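Local coordinates for NADP-dependent glyceraldehyde-3-phosphate dehydrogenase (Bacillus halodurans, PDB 3PRL), which probably catalyses the NADP-dependent, non-phosphorylating oxidation of glyceraldehyde 3-phosphate, as an aldehyde dehydrogenase that binds NADP, at residues Asn52-Gly57 against Gln213-Arg218; Val155-Ser160 against His225-Pro230; Val183-Ala188 against Ile196-Ala201; Ile14-Glu19 against Gln48-Asp53; Lys63-Arg68 against Gly206-Ile211. All blocks are in the same frame, centred on the assembly; numbering follows the deposited sequence.

Contact 1 (Asn52-Gly57 against Gln213-Arg218); sequences NDAIQG and QVVTGR
Ala54 and Gln213 bring the helix and the strand closest together, their CA atoms 6.0 Å apart, where helix 48-65 passes the end of the short strand 212-214. The small side chain of Ala54 allows this approach: its CB points at the strand and sits 3.8 Å from CG1 of Val215 and 4.0 Å from CB of Gln213, so that a single methyl meets the side chains of Gln213 and, just past the strand, Val215. Gln213 then reaches obliquely across the helix backbone toward Gly57. Its CG stands anti to its own carbonyl carbon, and a sharp bend at chi2 (-81°) folds the amide over the helix backbone. There NE2 gives a weak hydrogen bond to O of Ala54, at 3.4 Å with an N-H...O angle of 150°, and comes within 3.7 Å of CA of Gly57. The stronger polar partner of this amide is on its other arm, where OE1 accepts a hydrogen bond from N of Asn17; the two bonds together should limit rotation of the amide. Val215 also touches Lys186, a residue of the NADP site, while its backbone pairs with Phe185 in the neighbouring strand. A helix laid against parallel strands whose C-terminal ends lead to a nucleotide site is the layout of the Rossmann-like coenzyme domain of aldehyde dehydrogenases.

Contact 2 (Val155-Ser160 against His225-Pro230); sequences VVLAIS and HLVEHP
Leu157 and Leu226 meet with their side chains crossing at about a right angle, and the contact is organised round that crossing. Leu157 extends from strand 144-159 with CG anti to the backbone N (chi1 178°), which carries its forked end out to the helix. The fork divides the work: CD1 meets CD2 of Leu226 at 3.8 Å, whereas CD2 looks to CG2 of Val227 at a looser 4.4 Å. Leu226 points its CB toward the strand, but Val227, its neighbour on helix 223-227, comes in from the flank. The backbones stay well apart, with 8.1 Å between CA of Leu157 and CA of Leu226, so the branched ends make the close contacts, with Ile159 more distant. The helix thus packs on the sheet of the Rossmann-like coenzyme domain, beside a strand that leads to Ser160 of the NADP site. Polar fastening is found round the periphery. Leu157 pairs through its backbone with Met234 and Thr236 of the adjacent strand, and OD1 of Asn52 on helix 48-65 probably accepts hydrogen bonds from NE2 of both His225 and His229. N of His229 bonds to O of Leu226 at 3.0 Å, closing the end of the short helix. Since methyl groups alone meet here, the contact rests on dispersion and on exclusion of water; its fit is a matter of shape, with direction left to the surrounding backbone and histidine bonds.

Contact 3 (Val183-Ala188 against Ile196-Ala201); sequences VVFKPA and IKMVEA
Phe185 meets two neighbours on helix 192-204, and the tight part of the contact is confined to one side of its ring. CD2 lies 3.7 Å from CG2 of Val199, and CE2 is 3.8 Å from CE of Met198; both methyls approach the ring obliquely. A chi1 of 178° swings the ring clear of the backbone N and out to the helix, while a turn at chi3 (68°) brings the Met198 methyl round to it. On one face CD of Pro187 lies 3.9 Å above the ring centre, so the strand's own continuation helps fix the ring. Packing slackens beyond: the side chain of Ile196 comes no nearer than 5.4 Å to segment 183-188. Farther round the helix, on its partly exposed flank, Lys197 and Glu200 form a stretched salt bridge, NZ to OE2 at 3.4 Å. Replacing Phe185 by an alanine would probably leave the methyls of Met198 and Val199 without their aromatic partner and open a gap between strand and helix. Such packing is the inner face of a beta-alpha-beta crossover, strand 182-186, helix 192-204 and strand 212-214, in the Rossmann-like domain; the first strand carries Lys186 of the NADP site.

Contact 4 (Ile14-Glu19 against Gln48-Asp53); sequences ILRNGE and QEEVND
Glu50, whose methylene CB meets the guanidinium of Arg16, has its OE1 gripped by two hydroxyls, those of Ser23 and Ser47, while OE2 bonds to N of Arg24. Arg16 closes the first strand of a beta hairpin, strands 10-16 and 19-21, whose type I' turn runs from Arg16 to Glu19. Reciprocal bonds mark the hairpin's end: N of Glu19 to O of Arg16 at 3.1 Å, and N of Arg16 to O of Glu19 at 3.3 Å. Gly18 takes backbone angles that would press a CB against the preceding carbonyl O. From the hairpin, a chi1 of -175° sends the Arg16 chain away from its own N toward helix 48-65, before it bends at chi3. CD rests 3.9 Å from CB of Asp53, and NH2 is 4.3 Å from CB of Glu50, which it meets obliquely. Both contacts are nonpolar in kind: a methylene on a methylene, and a guanidinium N beside a methylene. The Asp53 carboxylate plane is turned 67° from the guanidinium, and its OD2 makes a long, weak ion pair with Arg24. NH2 of Arg16, buried here without a hydrogen-bond partner in the model, stops 4.5 Å from OE2 of Glu50, beyond salt-bridge range.

Contact 5 (Lys63-Arg68 against Gly206-Ile211); sequences KIWKIR and GAPEGI
Trp65 lays one face of its indole under Ile211, and Arg68 turns the edge of its guanidinium to Pro208. The Ile211 methyl CG2 stands 3.9 Å from the centroid of the five-membered ring and only 3° off its normal, a well-centred CH-pi contact. The six-membered ring is met obliquely by Pro208, whose CD is 4.0 Å from CZ3. Pro208 also places CG near the guanidinium plane, 3.5 Å from NH1 of Arg68, so one ring corner meets both flat groups. The approach of CD1 of Ile211 to CB of Trp65 is too short to be trusted in detail. Trp65 reaches across because its chi1 of -179° sets the indole opposite the backbone N, and its NE1 is spent on O of Leu177, which should stop the indole from turning. The charged end of Arg68 is held by Glu72 through NE. A leucine in place of Trp65 would probably leave CG2 of Ile211 without a flat face to rest on and O of Leu177 without its donor. Each segment contains a turn: type I from Trp65 to Arg68, with N of Arg68 bonded to O of Trp65 at 2.9 Å, and type II from Pro208 to Ile211. The latter follows the Schellman motif at Gly206, in the loop by which the beta-alpha-beta crossover returns from helix 192-204 to strand 212-214.

How the contacts relate
From the N terminus, contact 4 closes first, tying the N-terminal hairpin to the start of helix 48-65, and ends on Asn52 and Asp53, where contact 1 opens. Contact 5 opens at the other end of that helix, contact 2 on strand 144-159. Contact 3 opens and closes within the first half of the crossover, strand to helix, enclosed by the spans of contacts 1, 2 and 5. Contact 5 closes at 206-211, inside contact 1, which closes at 213-218; contact 2 closes last, at 225-230, crossing both. Contacts 1, 2 and 3 set helices 48-65, 223-227 and 192-204 on the coenzyme-domain sheet, whereas contact 5 joins helix 48-65 to the loop before strand 212-214.

Contact 1 (Asn52-Gly57 against Gln213-Arg218)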
# COMPACT_ATOMS: atom_id res chain seq x y z
N ASN D 52 -35.49 18.15 6.14
CA ASN D 52 -34.97 17.81 7.46
C ASN D 52 -35.33 16.37 7.80
O ASN D 52 -34.49 15.60 8.24
CB ASN D 52 -35.53 18.75 8.54
CG ASN D 52 -35.35 20.22 8.20
OD1 ASN D 52 -34.32 20.61 7.66
ND2 ASN D 52 -36.35 21.04 8.52
N ASP D 53 -36.58 16.00 7.55
CA ASP D 53 -37.05 14.65 7.83
C ASP D 53 -36.21 13.58 7.16
O ASP D 53 -35.90 12.57 7.77
CB ASP D 53 -38.53 14.51 7.47
CG ASP D 53 -39.44 14.96 8.60
OD1 ASP D 53 -38.93 15.52 9.60
OD2 ASP D 53 -40.67 14.77 8.49
N ALA D 54 -35.84 13.83 5.91
CA ALA D 54 -34.95 12.94 5.17
C ALA D 54 -33.56 12.89 5.81
O ALA D 54 -32.99 11.82 5.95
CB ALA D 54 -34.84 13.38 3.73
N ILE D 55 -33.04 14.05 6.21
CA ILE D 55 -31.72 14.11 6.85
C ILE D 55 -31.68 13.37 8.19
O ILE D 55 -30.65 12.77 8.54
CB ILE D 55 -31.20 15.56 6.99
CG1 ILE D 55 -30.87 16.12 5.61
CG2 ILE D 55 -29.95 15.63 7.88
CD1 ILE D 55 -30.39 17.55 5.59
N GLN D 56 -32.78 13.39 8.94
CA GLN D 56 -32.84 12.70 10.23
C GLN D 56 -32.95 11.21 10.07
O GLN D 56 -32.31 10.45 10.81
CB GLN D 56 -33.97 13.22 11.12
CG GLN D 56 -33.53 14.25 12.15
CD GLN D 56 -32.17 13.93 12.76
OE1 GLN D 56 -31.15 14.50 12.35
NE2 GLN D 56 -32.14 13.01 13.73
N GLY D 57 -33.77 10.77 9.11
CA GLY D 57 -33.94 9.36 8.83
C GLY D 57 -32.61 8.72 8.45
O GLY D 57 -32.33 7.59 8.83
N GLN D 213 -32.14 8.26 0.91
CA GLN D 213 -33.29 9.16 0.83
C GLN D 213 -33.16 9.98 -0.45
O GLN D 213 -32.06 10.42 -0.80
CB GLN D 213 -33.34 10.08 2.05
CG GLN D 213 -33.07 9.37 3.38
CD GLN D 213 -34.28 8.65 3.94
OE1 GLN D 213 -34.94 7.85 3.26
NE2 GLN D 213 -34.59 8.94 5.21
N VAL D 214 -34.28 10.17 -1.16
CA VAL D 214 -34.28 11.02 -2.36
C VAL D 214 -34.95 12.35 -2.04
O VAL D 214 -36.09 12.38 -1.57
CB VAL D 214 -34.99 10.37 -3.58
CG1 VAL D 214 -34.83 11.24 -4.84
CG2 VAL D 214 -34.48 8.95 -3.82
N VAL D 215 -34.23 13.44 -2.26
CA VAL D 215 -34.82 14.75 -2.06
C VAL D 215 -34.96 15.41 -3.41
O VAL D 215 -33.99 15.53 -4.14
CB VAL D 215 -34.02 15.64 -1.06
CG1 VAL D 215 -34.20 15.10 0.37
CG2 VAL D 215 -32.53 15.72 -1.43
N THR D 216 -36.18 15.79 -3.76
CA THR D 216 -36.42 16.54 -4.97
C THR D 216 -37.14 17.84 -4.63
O THR D 216 -37.87 17.93 -3.65
CB THR D 216 -37.22 15.73 -6.02
OG1 THR D 216 -38.44 15.26 -5.44
CG2 THR D 216 -36.40 14.55 -6.54
N GLY D 217 -36.93 18.85 -5.46
CA GLY D 217 -37.46 20.15 -5.19
C GLY D 217 -36.84 21.13 -6.14
O GLY D 217 -35.81 20.83 -6.76
N ARG D 218 -37.47 22.29 -6.25
CA ARG D 218 -37.08 23.31 -7.21
C ARG D 218 -35.55 23.48 -7.33
O ARG D 218 -34.95 23.08 -8.33
CB ARG D 218 -37.81 24.62 -6.88
CG ARG D 218 -39.32 24.42 -6.66
CD ARG D 218 -40.15 25.46 -7.39
NE ARG D 218 -39.82 25.51 -8.82
CZ ARG D 218 -40.66 25.20 -9.81
NH1 ARG D 218 -40.25 25.28 -11.07
NH2 ARG D 218 -41.91 24.83 -9.55

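Contact 2 (Val155-Ser160 against His225-Pro230)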
# COMPACT_ATOMS: atom_id res chain seq x y z
N VAL D 155 -23.83 11.09 7.19
CA VAL D 155 -24.79 11.26 6.09
C VAL D 155 -24.12 12.07 4.98
O VAL D 155 -23.63 13.18 5.22
CB VAL D 155 -26.10 11.97 6.57
CG1 VAL D 155 -27.06 12.15 5.41
CG2 VAL D 155 -26.78 11.17 7.67
N VAL D 156 -24.11 11.51 3.78
CA VAL D 156 -23.46 12.13 2.62
C VAL D 156 -24.49 12.72 1.69
O VAL D 156 -25.46 12.05 1.33
CB VAL D 156 -22.52 11.12 1.85
CG1 VAL D 156 -22.09 11.63 0.47
CG2 VAL D 156 -21.27 10.81 2.69
N LEU D 157 -24.30 13.99 1.33
CA LEU D 157 -25.17 14.64 0.36
C LEU D 157 -24.56 14.50 -1.02
O LEU D 157 -23.45 14.97 -1.27
CB LEU D 157 -25.39 16.13 0.70
CG LEU D 157 -26.27 16.86 -0.33
CD1 LEU D 157 -27.74 16.54 -0.12
CD2 LEU D 157 -26.04 18.36 -0.31
N ALA D 158 -25.29 13.80 -1.89
CA ALA D 158 -24.89 13.56 -3.27
C ALA D 158 -25.80 14.35 -4.17
O ALA D 158 -27.03 14.19 -4.13
CB ALA D 158 -24.99 12.07 -3.61
N ILE D 159 -25.19 15.23 -4.96
CA ILE D 159 -25.91 16.10 -5.87
C ILE D 159 -25.39 15.86 -7.27
O ILE D 159 -24.24 16.17 -7.58
CB ILE D 159 -25.74 17.60 -5.50
CG1 ILE D 159 -25.70 17.79 -3.97
CG2 ILE D 159 -26.85 18.46 -6.19
CD1 ILE D 159 -25.00 19.11 -3.55
N SER D 160 -26.23 15.28 -8.11
CA SER D 160 -25.83 14.87 -9.45
C SER D 160 -26.42 15.76 -10.57
O SER D 160 -27.43 16.43 -10.36
CB SER D 160 -26.15 13.39 -9.66
OG SER D 160 -27.54 13.15 -9.64
N HIS D 225 -30.60 25.38 1.91
CA HIS D 225 -30.98 24.67 3.14
C HIS D 225 -30.27 23.31 3.30
O HIS D 225 -29.89 22.94 4.42
CB HIS D 225 -32.50 24.47 3.18
CG HIS D 225 -33.01 23.83 4.43
ND1 HIS D 225 -33.23 24.53 5.60
CD2 HIS D 225 -33.39 22.55 4.69
CE1 HIS D 225 -33.70 23.72 6.53
NE2 HIS D 225 -33.81 22.51 6.00
N LEU D 226 -30.11 22.58 2.20
CA LEU D 226 -29.38 21.32 2.21
C LEU D 226 -27.91 21.55 2.50
O LEU D 226 -27.37 20.99 3.44
CB LEU D 226 -29.53 20.59 0.87
CG LEU D 226 -30.84 19.88 0.55
CD1 LEU D 226 -31.07 19.87 -0.96
CD2 LEU D 226 -30.81 18.46 1.09
N VAL D 227 -27.28 22.39 1.68
CA VAL D 227 -25.85 22.64 1.72
C VAL D 227 -25.40 23.24 3.06
O VAL D 227 -24.25 23.04 3.48
CB VAL D 227 -25.43 23.49 0.48
CG1 VAL D 227 -24.36 24.52 0.78
CG2 VAL D 227 -24.98 22.57 -0.64
N GLU D 228 -26.32 23.93 3.73
CA GLU D 228 -26.10 24.59 5.01
C GLU D 228 -26.48 23.74 6.23
O GLU D 228 -26.36 24.21 7.36
CB GLU D 228 -26.89 25.91 5.06
CG GLU D 228 -26.40 26.99 4.10
CD GLU D 228 -27.30 28.23 4.06
OE1 GLU D 228 -28.44 28.20 4.59
OE2 GLU D 228 -26.86 29.26 3.49
N HIS D 229 -26.96 22.52 6.02
CA HIS D 229 -27.53 21.71 7.11
C HIS D 229 -26.50 21.05 8.02
O HIS D 229 -25.71 20.22 7.55
CB HIS D 229 -28.45 20.63 6.53
CG HIS D 229 -29.60 20.28 7.42
ND1 HIS D 229 -29.46 19.43 8.50
CD2 HIS D 229 -30.89 20.65 7.40
CE1 HIS D 229 -30.63 19.30 9.10
NE2 HIS D 229 -31.52 20.04 8.45
N PRO D 230 -26.53 21.37 9.34
CA PRO D 230 -25.61 20.74 10.29
C PRO D 230 -25.65 19.21 10.27
O PRO D 230 -24.68 18.57 10.69
CB PRO D 230 -26.08 21.28 11.66
CG PRO D 230 -27.46 21.78 11.43
CD PRO D 230 -27.48 22.28 10.02

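Contact 3 (Val183-Ala188 against Ile196-Ala201)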
# COMPACT_ATOMS: atom_id res chain seq x y z
N VAL D 183 -27.12 8.21 2.64
CA VAL D 183 -27.19 9.19 1.57
C VAL D 183 -28.48 9.99 1.54
O VAL D 183 -29.60 9.46 1.62
CB VAL D 183 -26.90 8.58 0.18
CG1 VAL D 183 -27.11 9.60 -0.91
CG2 VAL D 183 -25.47 8.05 0.08
N VAL D 184 -28.31 11.31 1.45
CA VAL D 184 -29.37 12.17 0.95
C VAL D 184 -29.03 12.47 -0.51
O VAL D 184 -27.99 13.06 -0.80
CB VAL D 184 -29.51 13.44 1.80
CG1 VAL D 184 -30.53 14.38 1.20
CG2 VAL D 184 -29.94 13.06 3.19
N PHE D 185 -29.89 11.98 -1.41
CA PHE D 185 -29.70 12.08 -2.86
C PHE D 185 -30.57 13.18 -3.48
O PHE D 185 -31.81 13.11 -3.42
CB PHE D 185 -30.01 10.74 -3.54
CG PHE D 185 -29.89 10.77 -5.07
CD1 PHE D 185 -28.87 11.48 -5.70
CD2 PHE D 185 -30.80 10.06 -5.86
CE1 PHE D 185 -28.75 11.52 -7.09
CE2 PHE D 185 -30.68 10.07 -7.26
CZ PHE D 185 -29.65 10.80 -7.88
N LYS D 186 -29.92 14.18 -4.07
CA LYS D 186 -30.63 15.23 -4.84
C LYS D 186 -30.24 15.23 -6.31
O LYS D 186 -29.20 15.78 -6.66
CB LYS D 186 -30.39 16.63 -4.22
CG LYS D 186 -31.10 17.82 -4.96
CD LYS D 186 -32.51 17.47 -5.45
CE LYS D 186 -32.95 18.28 -6.67
NZ LYS D 186 -33.91 17.49 -7.53
N PRO D 187 -31.07 14.62 -7.19
CA PRO D 187 -30.75 14.64 -8.63
C PRO D 187 -30.93 16.02 -9.24
O PRO D 187 -31.65 16.82 -8.69
CB PRO D 187 -31.80 13.70 -9.25
CG PRO D 187 -32.90 13.62 -8.27
CD PRO D 187 -32.28 13.81 -6.91
N ALA D 188 -30.27 16.31 -10.36
CA ALA D 188 -30.68 17.46 -11.15
C ALA D 188 -32.15 17.24 -11.50
O ALA D 188 -32.58 16.10 -11.75
CB ALA D 188 -29.85 17.55 -12.41
N ILE D 196 -34.61 8.60 -10.07
CA ILE D 196 -35.60 7.94 -9.21
C ILE D 196 -35.67 6.46 -9.57
O ILE D 196 -35.56 5.60 -8.70
CB ILE D 196 -36.98 8.66 -9.17
CG1 ILE D 196 -36.88 10.05 -8.53
CG2 ILE D 196 -37.98 7.86 -8.37
CD1 ILE D 196 -38.10 10.97 -8.83
N LYS D 197 -35.80 6.17 -10.87
CA LYS D 197 -35.78 4.79 -11.37
C LYS D 197 -34.51 4.05 -10.97
O LYS D 197 -34.56 2.88 -10.64
CB LYS D 197 -35.95 4.72 -12.90
CG LYS D 197 -37.38 4.92 -13.39
CD LYS D 197 -38.27 3.75 -13.03
CE LYS D 197 -39.73 4.03 -13.31
NZ LYS D 197 -40.59 3.03 -12.64
N MET D 198 -33.37 4.74 -10.99
CA MET D 198 -32.14 4.14 -10.48
C MET D 198 -32.29 3.73 -9.01
O MET D 198 -31.92 2.60 -8.64
CB MET D 198 -30.94 5.05 -10.66
CG MET D 198 -29.66 4.50 -10.04
SD MET D 198 -28.43 5.77 -9.79
CE MET D 198 -29.22 6.76 -8.50
N VAL D 199 -32.83 4.64 -8.20
CA VAL D 199 -32.98 4.41 -6.75
C VAL D 199 -33.98 3.31 -6.44
O VAL D 199 -33.80 2.54 -5.50
CB VAL D 199 -33.35 5.70 -5.99
CG1 VAL D 199 -33.99 5.41 -4.62
CG2 VAL D 199 -32.12 6.56 -5.81
N GLU D 200 -35.03 3.24 -7.25
CA GLU D 200 -36.02 2.17 -7.16
C GLU D 200 -35.38 0.78 -7.17
O GLU D 200 -35.74 -0.08 -6.36
CB GLU D 200 -36.99 2.28 -8.33
CG GLU D 200 -38.07 3.33 -8.13
CD GLU D 200 -39.20 3.19 -9.13
OE1 GLU D 200 -39.55 2.05 -9.49
OE2 GLU D 200 -39.72 4.24 -9.55
N ALA D 201 -34.46 0.58 -8.11
CA ALA D 201 -33.70 -0.67 -8.22
C ALA D 201 -32.92 -0.97 -6.94
O ALA D 201 -32.77 -2.13 -6.58
CB ALA D 201 -32.77 -0.64 -9.44

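Contact 4 (Ile14-Glu19 against Gln48-Asp53)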
# COMPACT_ATOMS: atom_id res chain seq x y z
N ILE D 14 -40.95 10.11 -4.24
CA ILE D 14 -39.63 10.14 -3.61
C ILE D 14 -39.55 9.14 -2.48
O ILE D 14 -40.58 8.79 -1.89
CB ILE D 14 -39.23 11.57 -3.09
CG1 ILE D 14 -40.18 12.09 -2.00
CG2 ILE D 14 -39.13 12.56 -4.25
CD1 ILE D 14 -39.65 11.92 -0.57
N LEU D 15 -38.33 8.70 -2.19
CA LEU D 15 -38.07 7.77 -1.10
C LEU D 15 -37.64 8.51 0.16
O LEU D 15 -36.66 9.25 0.16
CB LEU D 15 -36.96 6.79 -1.49
CG LEU D 15 -36.56 5.70 -0.49
CD1 LEU D 15 -37.68 4.69 -0.26
CD2 LEU D 15 -35.31 5.00 -0.99
N ARG D 16 -38.40 8.28 1.22
CA ARG D 16 -38.02 8.65 2.57
C ARG D 16 -38.31 7.46 3.50
O ARG D 16 -39.41 6.90 3.46
CB ARG D 16 -38.79 9.88 3.04
CG ARG D 16 -38.34 10.37 4.41
CD ARG D 16 -39.14 11.57 4.92
NE ARG D 16 -40.57 11.26 5.02
CZ ARG D 16 -41.50 11.78 4.24
NH1 ARG D 16 -42.77 11.42 4.40
NH2 ARG D 16 -41.18 12.66 3.30
N ASN D 17 -37.32 7.08 4.31
CA ASN D 17 -37.47 6.05 5.35
C ASN D 17 -38.08 4.71 4.90
O ASN D 17 -38.83 4.07 5.63
CB ASN D 17 -38.25 6.63 6.55
CG ASN D 17 -37.55 7.83 7.18
OD1 ASN D 17 -36.33 7.98 7.08
ND2 ASN D 17 -38.32 8.68 7.84
N GLY D 18 -37.74 4.30 3.68
CA GLY D 18 -38.19 3.00 3.15
C GLY D 18 -39.48 3.05 2.35
O GLY D 18 -39.72 2.18 1.50
N GLU D 19 -40.30 4.07 2.60
CA GLU D 19 -41.57 4.23 1.89
C GLU D 19 -41.52 5.27 0.78
O GLU D 19 -41.08 6.40 0.99
CB GLU D 19 -42.76 4.51 2.84
CG GLU D 19 -42.41 5.03 4.24
CD GLU D 19 -43.62 5.04 5.16
OE1 GLU D 19 -44.44 5.99 5.07
OE2 GLU D 19 -43.76 4.11 5.98
N GLN D 48 -39.05 22.54 3.30
CA GLN D 48 -37.93 22.59 4.25
C GLN D 48 -37.99 21.48 5.30
O GLN D 48 -36.96 20.95 5.71
CB GLN D 48 -37.80 23.98 4.90
CG GLN D 48 -37.02 24.99 4.04
CD GLN D 48 -36.99 26.39 4.62
OE1 GLN D 48 -38.04 27.02 4.85
NE2 GLN D 48 -35.79 26.91 4.84
N GLU D 49 -39.21 21.12 5.72
CA GLU D 49 -39.42 20.07 6.72
C GLU D 49 -39.12 18.70 6.15
O GLU D 49 -38.24 18.00 6.65
CB GLU D 49 -40.85 20.08 7.27
CG GLU D 49 -41.20 21.28 8.11
CD GLU D 49 -41.03 22.57 7.33
OE1 GLU D 49 -41.85 22.84 6.42
OE2 GLU D 49 -40.07 23.30 7.64
N GLU D 50 -39.84 18.31 5.10
CA GLU D 50 -39.62 17.02 4.45
C GLU D 50 -38.14 16.77 4.12
O GLU D 50 -37.72 15.61 4.04
CB GLU D 50 -40.52 16.87 3.23
CG GLU D 50 -42.00 16.99 3.60
CD GLU D 50 -42.91 17.03 2.41
OE1 GLU D 50 -42.73 17.89 1.52
OE2 GLU D 50 -43.84 16.20 2.39
N VAL D 51 -37.37 17.85 3.97
CA VAL D 51 -35.91 17.82 3.74
C VAL D 51 -35.11 17.52 5.03
O VAL D 51 -34.15 16.74 4.99
CB VAL D 51 -35.39 19.12 3.07
CG1 VAL D 51 -33.89 19.27 3.22
CG2 VAL D 51 -35.75 19.14 1.60
N ASN D 52 -35.49 18.15 6.14
CA ASN D 52 -34.97 17.81 7.46
C ASN D 52 -35.33 16.37 7.80
O ASN D 52 -34.49 15.60 8.24
CB ASN D 52 -35.53 18.75 8.54
CG ASN D 52 -35.35 20.22 8.20
OD1 ASN D 52 -34.32 20.61 7.66
ND2 ASN D 52 -36.35 21.04 8.52
N ASP D 53 -36.58 16.00 7.55
CA ASP D 53 -37.05 14.65 7.83
C ASP D 53 -36.21 13.58 7.16
O ASP D 53 -35.90 12.57 7.77
CB ASP D 53 -38.53 14.51 7.47
CG ASP D 53 -39.44 14.96 8.60
OD1 ASP D 53 -38.93 15.52 9.60
OD2 ASP D 53 -40.67 14.77 8.49

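Contact 5 (Lys63-Arg68 against Gly206-Ile211)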
# COMPACT_ATOMS: atom_id res chain seq x y z
N LYS D 63 -26.57 4.57 11.98
CA LYS D 63 -26.04 3.85 13.14
C LYS D 63 -26.33 2.33 13.08
O LYS D 63 -25.62 1.53 13.68
CB LYS D 63 -26.54 4.48 14.45
CG LYS D 63 -26.56 6.01 14.43
CD LYS D 63 -26.74 6.63 15.81
CE LYS D 63 -27.32 8.04 15.73
NZ LYS D 63 -28.82 8.05 15.57
N ILE D 64 -27.37 1.95 12.33
CA ILE D 64 -27.67 0.52 12.11
C ILE D 64 -26.84 -0.02 10.93
O ILE D 64 -26.13 -1.02 11.05
CB ILE D 64 -29.21 0.27 11.94
CG1 ILE D 64 -29.93 0.44 13.29
CG2 ILE D 64 -29.50 -1.13 11.32
CD1 ILE D 64 -31.33 1.05 13.19
N TRP D 65 -26.90 0.69 9.81
CA TRP D 65 -26.16 0.33 8.60
C TRP D 65 -24.64 0.19 8.81
O TRP D 65 -24.05 -0.82 8.38
CB TRP D 65 -26.44 1.38 7.53
CG TRP D 65 -25.77 1.13 6.23
CD1 TRP D 65 -24.82 1.92 5.64
CD2 TRP D 65 -26.01 0.03 5.35
NE1 TRP D 65 -24.45 1.37 4.43
CE2 TRP D 65 -25.16 0.21 4.23
CE3 TRP D 65 -26.84 -1.09 5.39
CZ2 TRP D 65 -25.12 -0.70 3.17
CZ3 TRP D 65 -26.81 -2.00 4.33
CH2 TRP D 65 -25.96 -1.79 3.24
N LYS D 66 -24.03 1.17 9.47
CA LYS D 66 -22.56 1.25 9.59
C LYS D 66 -21.95 0.06 10.32
O LYS D 66 -20.77 -0.25 10.13
CB LYS D 66 -22.12 2.54 10.30
CG LYS D 66 -22.23 2.49 11.81
CD LYS D 66 -21.61 3.72 12.45
CE LYS D 66 -21.88 3.73 13.95
NZ LYS D 66 -21.27 4.94 14.62
N ILE D 67 -22.75 -0.57 11.17
CA ILE D 67 -22.27 -1.69 11.95
C ILE D 67 -22.56 -3.02 11.26
O ILE D 67 -22.20 -4.08 11.78
CB ILE D 67 -22.76 -1.65 13.43
CG1 ILE D 67 -24.29 -1.53 13.51
CG2 ILE D 67 -22.06 -0.52 14.18
CD1 ILE D 67 -24.90 -2.04 14.81
N ARG D 68 -23.20 -2.98 10.09
CA ARG D 68 -23.39 -4.21 9.31
C ARG D 68 -22.06 -4.76 8.79
O ARG D 68 -21.23 -3.99 8.28
CB ARG D 68 -24.34 -4.00 8.14
CG ARG D 68 -25.71 -3.46 8.52
CD ARG D 68 -26.62 -4.54 9.04
NE ARG D 68 -27.07 -5.45 7.99
CZ ARG D 68 -27.95 -5.14 7.04
NH1 ARG D 68 -28.48 -3.93 7.00
NH2 ARG D 68 -28.30 -6.05 6.13
N GLY D 206 -33.28 -4.45 -1.87
CA GLY D 206 -33.32 -4.67 -0.42
C GLY D 206 -32.60 -3.63 0.43
O GLY D 206 -32.13 -3.96 1.52
N ALA D 207 -32.50 -2.39 -0.03
CA ALA D 207 -31.90 -1.34 0.80
C ALA D 207 -32.71 -1.17 2.08
O ALA D 207 -33.92 -0.99 2.03
CB ALA D 207 -31.85 -0.03 0.05
N PRO D 208 -32.04 -1.27 3.25
CA PRO D 208 -32.79 -0.99 4.49
C PRO D 208 -33.29 0.46 4.52
O PRO D 208 -32.75 1.32 3.82
CB PRO D 208 -31.76 -1.24 5.59
CG PRO D 208 -30.79 -2.22 4.99
CD PRO D 208 -30.73 -1.89 3.52
N GLU D 209 -34.33 0.71 5.31
CA GLU D 209 -34.99 2.02 5.41
C GLU D 209 -34.04 3.13 5.85
O GLU D 209 -33.27 2.94 6.78
CB GLU D 209 -36.16 1.92 6.40
CG GLU D 209 -35.78 1.19 7.68
CD GLU D 209 -36.94 0.94 8.62
OE1 GLU D 209 -37.92 0.26 8.22
OE2 GLU D 209 -36.84 1.40 9.77
N GLY D 210 -34.08 4.27 5.16
CA GLY D 210 -33.27 5.44 5.54
C GLY D 210 -31.89 5.60 4.90
O GLY D 210 -31.44 6.73 4.68
N ILE D 211 -31.23 4.48 4.62
CA ILE D 211 -29.86 4.48 4.05
C ILE D 211 -29.71 5.35 2.81
O ILE D 211 -28.69 6.02 2.62
CB ILE D 211 -29.40 3.04 3.70
CG1 ILE D 211 -29.61 2.10 4.88
CG2 ILE D 211 -27.93 3.01 3.23
CD1 ILE D 211 -29.10 2.65 6.19